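Local atomic coordinates of glutamate racemase (Escherichia coli, PDB entry 2JFN), a protein that belongs to the Asp/Glu/hydantoin racemase family, has an alpha/beta fold and here holds glutamic acid and uridine-5'-diphosphate-N-acetylmuramoyl-L-alanine. Residues V76-V90 / L103-V115. Residues are numbered along the deposited sequence; the frame is centred on the assembly and turned at random.
Sequences VTAVQERYPLALAVV and LREKFDFPVVGVV. With UMA (uridine-5'-diphosphate-N-acetylmuramoyl-L-alanine), chain C.
The ring of F107 takes V76 CG1 on one face, 3.7 Å from the ring centroid and 23° off the normal, a CH-pi contact; K106 CG lies over the opposite face, and Q80 OE1 sits at the edge. F109 is sandwiched likewise: a chi1 of 50°, with CG between backbone N and carbonyl carbon, turns its ring into the gap between L85 CB, 4.1 Å from the centroid, and F107 CB on the other face, while V76 CG1 and Q80 NE2 meet the rim. The Q80 amide stands nearly perpendicular to the F109 ring, planes 89° apart, and its NE2 donates to a water that also accepts from D108 N. K106, fully extended, reaches T77 OG1 with NZ at 2.8 Å; that hydroxyl is also hydrogen-bonded to V73 O, one turn back in helix 65-82. Beyond the rings the backbones pair in parallel: V112 N to A88 O and V90 N to V112 O are both 2.8 Å and nearly straight. R104 NH2 donates in the guanidinium plane to V111 O and also to UMA O19, and NH1 to UMA O20, linking strand and ligand. Strands 87-90 and 111-112, joined through helix 93-106, form a beta-alpha-beta crossover; the loop that follows binds UMA through G113 O and V115 N and O.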
loop_
_atom_site.group_PDB
_atom_site.type_symbol
_atom_site.label_atom_id
_atom_site.label_comp_id
_atom_site.label_asym_id
_atom_site.label_seq_id
_atom_site.Cartn_x
_atom_site.Cartn_y
_atom_site.Cartn_z
ATOM N N VAL A 76 0.861 15.504 1.131
ATOM C CA VAL A 76 0.196 15.710 -0.159
ATOM C C VAL A 76 0.206 17.202 -0.503
ATOM O O VAL A 76 0.285 17.591 -1.665
ATOM C CB VAL A 76 -1.267 15.205 -0.145
ATOM C CG1 VAL A 76 -1.940 15.528 -1.489
ATOM C CG2 VAL A 76 -1.296 13.690 0.109
ATOM N N THR A 77 0.129 18.041 0.519
ATOM C CA THR A 77 0.160 19.480 0.306
ATOM C C THR A 77 1.510 19.878 -0.291
ATOM O O THR A 77 1.573 20.677 -1.232
ATOM C CB THR A 77 -0.060 20.219 1.633
ATOM O OG1 THR A 77 -1.365 19.892 2.126
ATOM C CG2 THR A 77 0.044 21.733 1.442
ATOM N N ALA A 78 2.582 19.308 0.251
ATOM C CA ALA A 78 3.931 19.603 -0.222
ATOM C C ALA A 78 4.125 19.096 -1.644
ATOM O O ALA A 78 4.731 19.775 -2.473
ATOM C CB ALA A 78 4.971 18.973 0.707
ATOM N N VAL A 79 3.614 17.905 -1.935
ATOM C CA VAL A 79 3.755 17.377 -3.281
ATOM C C VAL A 79 3.033 18.293 -4.268
ATOM O O VAL A 79 3.579 18.629 -5.322
ATOM C CB VAL A 79 3.170 15.951 -3.413
ATOM C CG1 VAL A 79 3.261 15.495 -4.860
ATOM C CG2 VAL A 79 3.936 14.983 -2.511
ATOM N N GLN A 80 1.815 18.698 -3.914
ATOM C CA GLN A 80 1.004 19.575 -4.760
ATOM C C GLN A 80 1.708 20.886 -5.090
ATOM O O GLN A 80 1.423 21.515 -6.109
ATOM C CB GLN A 80 -0.339 19.890 -4.090
ATOM C CG GLN A 80 -1.196 20.860 -4.901
ATOM C CD GLN A 80 -2.548 21.130 -4.288
ATOM O OE1 GLN A 80 -2.649 21.708 -3.202
ATOM N NE2 GLN A 80 -3.600 20.717 -4.978
ATOM N N GLU A 81 2.620 21.304 -4.220
ATOM C CA GLU A 81 3.360 22.537 -4.442
ATOM C C GLU A 81 4.411 22.330 -5.519
ATOM O O GLU A 81 4.706 23.243 -6.291
ATOM C CB GLU A 81 4.026 22.997 -3.146
ATOM C CG GLU A 81 3.093 23.747 -2.231
ATOM C CD GLU A 81 2.548 25.004 -2.884
ATOM O OE1 GLU A 81 3.356 25.815 -3.392
ATOM O OE2 GLU A 81 1.313 25.184 -2.889
ATOM N N ARG A 82 4.972 21.127 -5.569
ATOM C CA ARG A 82 5.978 20.798 -6.569
ATOM C C ARG A 82 5.313 20.535 -7.922
ATOM O O ARG A 82 5.824 20.950 -8.966
ATOM C CB ARG A 82 6.783 19.568 -6.132
ATOM C CG ARG A 82 7.763 19.833 -4.986
ATOM C CD ARG A 82 8.852 20.818 -5.419
ATOM N NE ARG A 82 9.702 20.245 -6.461
ATOM C CZ ARG A 82 10.773 19.491 -6.225
ATOM N NH1 ARG A 82 11.134 19.225 -4.978
ATOM N NH2 ARG A 82 11.474 18.990 -7.236
ATOM N N TYR A 83 4.177 19.845 -7.899
ATOM C CA TYR A 83 3.443 19.533 -9.126
ATOM C C TYR A 83 1.937 19.459 -8.918
ATOM O O TYR A 83 1.466 18.779 -8.004
ATOM C CB TYR A 83 3.859 18.174 -9.708
ATOM C CG TYR A 83 5.258 18.068 -10.263
ATOM C CD1 TYR A 83 6.301 17.574 -9.485
ATOM C CD2 TYR A 83 5.531 18.426 -11.583
ATOM C CE1 TYR A 83 7.581 17.434 -10.009
ATOM C CE2 TYR A 83 6.808 18.289 -12.116
ATOM C CZ TYR A 83 7.826 17.794 -11.327
ATOM O OH TYR A 83 9.092 17.656 -11.853
ATOM N N PRO A 84 1.160 20.173 -9.748
ATOM C CA PRO A 84 -0.293 20.097 -9.588
ATOM C C PRO A 84 -0.607 18.617 -9.833
ATOM O O PRO A 84 0.013 17.988 -10.690
ATOM C CB PRO A 84 -0.807 20.988 -10.712
ATOM C CG PRO A 84 0.253 22.063 -10.778
ATOM C CD PRO A 84 1.537 21.259 -10.674
ATOM N N LEU A 85 -1.549 18.059 -9.085
ATOM C CA LEU A 85 -1.871 16.642 -9.223
ATOM C C LEU A 85 -3.196 16.374 -9.919
ATOM O O LEU A 85 -4.171 17.081 -9.705
ATOM C CB LEU A 85 -1.904 15.986 -7.839
ATOM C CG LEU A 85 -0.674 16.157 -6.944
ATOM C CD1 LEU A 85 -0.941 15.559 -5.563
ATOM C CD2 LEU A 85 0.521 15.495 -7.602
ATOM N N ALA A 86 -3.221 15.355 -10.768
ATOM C CA ALA A 86 -4.451 14.975 -11.444
ATOM C C ALA A 86 -5.169 13.997 -10.509
ATOM O O ALA A 86 -6.395 13.933 -10.471
ATOM C CB ALA A 86 -4.133 14.301 -12.785
ATOM N N LEU A 87 -4.392 13.254 -9.726
ATOM C CA LEU A 87 -4.956 12.272 -8.809
ATOM C C LEU A 87 -3.891 11.772 -7.841
ATOM O O LEU A 87 -2.707 11.737 -8.175
ATOM C CB LEU A 87 -5.515 11.095 -9.622
ATOM C CG LEU A 87 -6.011 9.810 -8.954
ATOM C CD1 LEU A 87 -6.948 9.094 -9.923
ATOM C CD2 LEU A 87 -4.836 8.903 -8.583
ATOM N N ALA A 88 -4.322 11.387 -6.644
ATOM C CA ALA A 88 -3.416 10.865 -5.630
ATOM C C ALA A 88 -3.948 9.553 -5.059
ATOM O O ALA A 88 -5.151 9.397 -4.826
ATOM C CB ALA A 88 -3.241 11.875 -4.510
ATOM N N VAL A 89 -3.039 8.615 -4.836
ATOM C CA VAL A 89 -3.394 7.317 -4.279
ATOM C C VAL A 89 -2.718 7.127 -2.932
ATOM O O VAL A 89 -1.496 7.225 -2.824
ATOM C CB VAL A 89 -2.932 6.161 -5.192
ATOM C CG1 VAL A 89 -3.392 4.830 -4.606
ATOM C CG2 VAL A 89 -3.463 6.356 -6.605
ATOM N N VAL A 90 -3.515 6.878 -1.901
ATOM C CA VAL A 90 -2.976 6.630 -0.579
ATOM C C VAL A 90 -2.816 5.112 -0.558
ATOM O O VAL A 90 -3.688 4.398 -0.065
ATOM C CB VAL A 90 -3.962 7.081 0.518
ATOM C CG1 VAL A 90 -3.362 6.840 1.897
ATOM C CG2 VAL A 90 -4.283 8.572 0.343
ATOM N N LEU A 103 -8.343 14.519 3.270
ATOM C CA LEU A 103 -7.697 14.750 1.982
ATOM C C LEU A 103 -8.697 15.179 0.918
ATOM O O LEU A 103 -8.415 16.060 0.107
ATOM C CB LEU A 103 -6.979 13.486 1.518
ATOM C CG LEU A 103 -5.752 13.086 2.344
ATOM C CD1 LEU A 103 -5.329 11.661 1.985
ATOM C CD2 LEU A 103 -4.622 14.077 2.088
ATOM N N ARG A 104 -9.872 14.563 0.928
ATOM C CA ARG A 104 -10.887 14.893 -0.056
ATOM C C ARG A 104 -11.485 16.268 0.186
ATOM O O ARG A 104 -12.009 16.888 -0.731
ATOM C CB ARG A 104 -11.970 13.812 -0.071
ATOM C CG ARG A 104 -11.492 12.540 -0.758
ATOM C CD ARG A 104 -12.414 11.339 -0.536
ATOM N NE ARG A 104 -11.898 10.184 -1.269
ATOM C CZ ARG A 104 -12.224 8.916 -1.025
ATOM N NH1 ARG A 104 -13.076 8.614 -0.059
ATOM N NH2 ARG A 104 -11.684 7.950 -1.749
ATOM N N GLU A 105 -11.396 16.744 1.421
ATOM C CA GLU A 105 -11.908 18.065 1.759
ATOM C C GLU A 105 -10.910 19.138 1.331
ATOM O O GLU A 105 -11.292 20.166 0.773
ATOM C CB GLU A 105 -12.156 18.180 3.267
ATOM C CG GLU A 105 -12.327 19.620 3.756
ATOM C CD GLU A 105 -13.537 20.312 3.152
ATOM O OE1 GLU A 105 -13.586 21.567 3.182
ATOM O OE2 GLU A 105 -14.443 19.607 2.654
ATOM N N LYS A 106 -9.629 18.897 1.573
ATOM C CA LYS A 106 -8.626 19.889 1.225
ATOM C C LYS A 106 -8.282 19.998 -0.259
ATOM O O LYS A 106 -8.047 21.100 -0.762
ATOM C CB LYS A 106 -7.333 19.648 2.019
ATOM C CG LYS A 106 -6.322 20.803 1.868
ATOM C CD LYS A 106 -5.118 20.672 2.802
ATOM C CE LYS A 106 -4.192 21.897 2.695
ATOM N NZ LYS A 106 -2.958 21.768 3.537
ATOM N N PHE A 107 -8.270 18.874 -0.968
ATOM C CA PHE A 107 -7.893 18.904 -2.370
ATOM C C PHE A 107 -9.013 18.783 -3.383
ATOM O O PHE A 107 -10.075 18.231 -3.098
ATOM C CB PHE A 107 -6.829 17.837 -2.631
ATOM C CG PHE A 107 -5.636 17.958 -1.724
ATOM C CD1 PHE A 107 -5.504 17.139 -0.607
ATOM C CD2 PHE A 107 -4.675 18.938 -1.955
ATOM C CE1 PHE A 107 -4.434 17.297 0.272
ATOM C CE2 PHE A 107 -3.595 19.106 -1.081
ATOM C CZ PHE A 107 -3.477 18.284 0.033
ATOM N N ASP A 108 -8.754 19.310 -4.576
ATOM C CA ASP A 108 -9.730 19.280 -5.652
ATOM C C ASP A 108 -9.344 18.360 -6.789
ATOM O O ASP A 108 -9.541 18.661 -7.968
ATOM C CB ASP A 108 -9.987 20.693 -6.161
ATOM C CG ASP A 108 -10.710 21.533 -5.141
ATOM O OD1 ASP A 108 -11.805 21.112 -4.711
ATOM O OD2 ASP A 108 -10.185 22.598 -4.758
ATOM N N PHE A 109 -8.762 17.232 -6.417
ATOM C CA PHE A 109 -8.403 16.208 -7.377
ATOM C C PHE A 109 -8.846 14.936 -6.679
ATOM O O PHE A 109 -8.880 14.872 -5.447
ATOM C CB PHE A 109 -6.898 16.216 -7.698
ATOM C CG PHE A 109 -6.005 16.226 -6.496
ATOM C CD1 PHE A 109 -5.852 15.086 -5.707
ATOM C CD2 PHE A 109 -5.293 17.376 -6.162
ATOM C CE1 PHE A 109 -5.000 15.095 -4.601
ATOM C CE2 PHE A 109 -4.442 17.398 -5.063
ATOM C CZ PHE A 109 -4.291 16.255 -4.277
ATOM N N PRO A 110 -9.235 13.920 -7.452
ATOM C CA PRO A 110 -9.679 12.680 -6.816
ATOM C C PRO A 110 -8.595 11.997 -5.988
ATOM O O PRO A 110 -7.413 12.041 -6.325
ATOM C CB PRO A 110 -10.156 11.841 -8.001
ATOM C CG PRO A 110 -9.279 12.304 -9.115
ATOM C CD PRO A 110 -9.237 13.799 -8.920
ATOM N N VAL A 111 -9.012 11.387 -4.887
ATOM C CA VAL A 111 -8.090 10.683 -4.009
ATOM C C VAL A 111 -8.546 9.235 -3.908
ATOM O O VAL A 111 -9.711 8.964 -3.633
ATOM C CB VAL A 111 -8.067 11.303 -2.597
ATOM C CG1 VAL A 111 -7.073 10.551 -1.709
ATOM C CG2 VAL A 111 -7.696 12.792 -2.683
ATOM N N VAL A 112 -7.625 8.310 -4.147
ATOM C CA VAL A 112 -7.942 6.891 -4.072
ATOM C C VAL A 112 -7.413 6.325 -2.767
ATOM O O VAL A 112 -6.293 6.636 -2.352
ATOM C CB VAL A 112 -7.320 6.119 -5.260
ATOM C CG1 VAL A 112 -7.578 4.624 -5.121
ATOM C CG2 VAL A 112 -7.906 6.624 -6.552
ATOM N N GLY A 113 -8.233 5.512 -2.112
ATOM C CA GLY A 113 -7.831 4.906 -0.861
ATOM C C GLY A 113 -7.716 3.404 -1.023
ATOM O O GLY A 113 -8.017 2.861 -2.089
ATOM N N VAL A 114 -7.281 2.732 0.040
ATOM C CA VAL A 114 -7.126 1.281 0.016
ATOM C C VAL A 114 -7.664 0.621 1.274
ATOM O O VAL A 114 -7.414 1.076 2.397
ATOM C CB VAL A 114 -5.656 0.865 -0.101
ATOM C CG1 VAL A 114 -5.035 1.453 -1.361
ATOM C CG2 VAL A 114 -4.905 1.308 1.140
ATOM N N VAL A 115 -8.423 -0.447 1.079
ATOM C CA VAL A 115 -8.963 -1.213 2.189
ATOM C C VAL A 115 -8.679 -2.669 1.829
ATOM O O VAL A 115 -8.633 -3.019 0.650
ATOM C CB VAL A 115 -10.488 -1.004 2.353
ATOM C CG1 VAL A 115 -10.772 0.414 2.827
ATOM C CG2 VAL A 115 -11.198 -1.267 1.039
HETATM N N1 UMA C . -10.166 -1.386 -3.686
HETATM C C2 UMA C . -9.666 -0.303 -2.802
HETATM N N3 UMA C . -9.832 0.984 -3.291
HETATM C C4 UMA C . -10.419 1.329 -4.518
HETATM C C5 UMA C . -10.910 0.169 -5.373
HETATM C C6 UMA C . -10.759 -1.094 -4.924
HETATM O O2 UMA C . -9.136 -0.499 -1.719
HETATM O O4 UMA C . -10.503 2.505 -4.839
HETATM C C1B UMA C . -9.992 -2.790 -3.171
HETATM C C2B UMA C . -11.117 -3.162 -2.221
HETATM O "O2'" UMA C . -10.673 -3.942 -1.043
HETATM C C3B UMA C . -12.152 -3.901 -3.003
HETATM C C4B UMA C . -11.230 -4.615 -3.974
HETATM O O4B UMA C . -10.098 -3.776 -4.169
HETATM O O3B UMA C . -12.805 -4.734 -2.008
HETATM C C5B UMA C . -11.809 -4.869 -5.308
HETATM O O5B UMA C . -12.421 -3.724 -5.787
HETATM P PA UMA C . -13.312 -3.687 -7.103
HETATM O O1A UMA C . -13.348 -2.265 -7.474
HETATM O O2A UMA C . -12.757 -4.576 -8.072
HETATM O O3A UMA C . -14.768 -4.141 -6.553
HETATM P PB UMA C . -15.370 -4.368 -5.093
HETATM O O1B UMA C . -14.696 -5.432 -4.380
HETATM O O2B UMA C . -16.828 -4.439 -5.228
HETATM O "O1'" UMA C . -15.071 -2.893 -4.437
HETATM C "C1'" UMA C . -16.027 -1.869 -4.160
HETATM C "C2'" UMA C . -15.480 -0.499 -4.461
HETATM N "N2'" UMA C . -15.134 -0.344 -5.886
HETATM C "C7'" UMA C . -15.818 0.477 -6.700
HETATM O "O7'" UMA C . -16.655 1.268 -6.275
HETATM C "C8'" UMA C . -15.528 0.435 -8.186
HETATM C "C3'" UMA C . -14.261 -0.259 -3.554
HETATM O "O3'" UMA C . -13.740 1.102 -3.736
HETATM C "C4'" UMA C . -14.622 -0.463 -2.063
HETATM O "O4'" UMA C . -13.489 -0.276 -1.239
HETATM C "C5'" UMA C . -15.205 -1.864 -1.854
HETATM O "O5'" UMA C . -16.363 -2.028 -2.757
HETATM C "C6'" UMA C . -15.719 -2.107 -0.446
HETATM O "O6'" UMA C . -16.659 -1.105 -0.087
HETATM C C18 UMA C . -14.461 2.359 -3.698
HETATM C C19 UMA C . -14.390 3.055 -2.379
HETATM O O18 UMA C . -15.300 3.768 -1.994
HETATM C C20 UMA C . -14.057 3.185 -4.937
HETATM N N4 UMA C . -13.264 2.833 -1.681
HETATM C C21 UMA C . -12.882 3.508 -0.433
HETATM C C22 UMA C . -12.959 5.064 -0.476
HETATM O O19 UMA C . -12.756 5.617 -1.580
HETATM O O20 UMA C . -13.235 5.692 0.578
HETATM C C23 UMA C . -11.462 3.080 -0.040
HETATM O O HOH W 1 -6.457 20.771 -4.966
#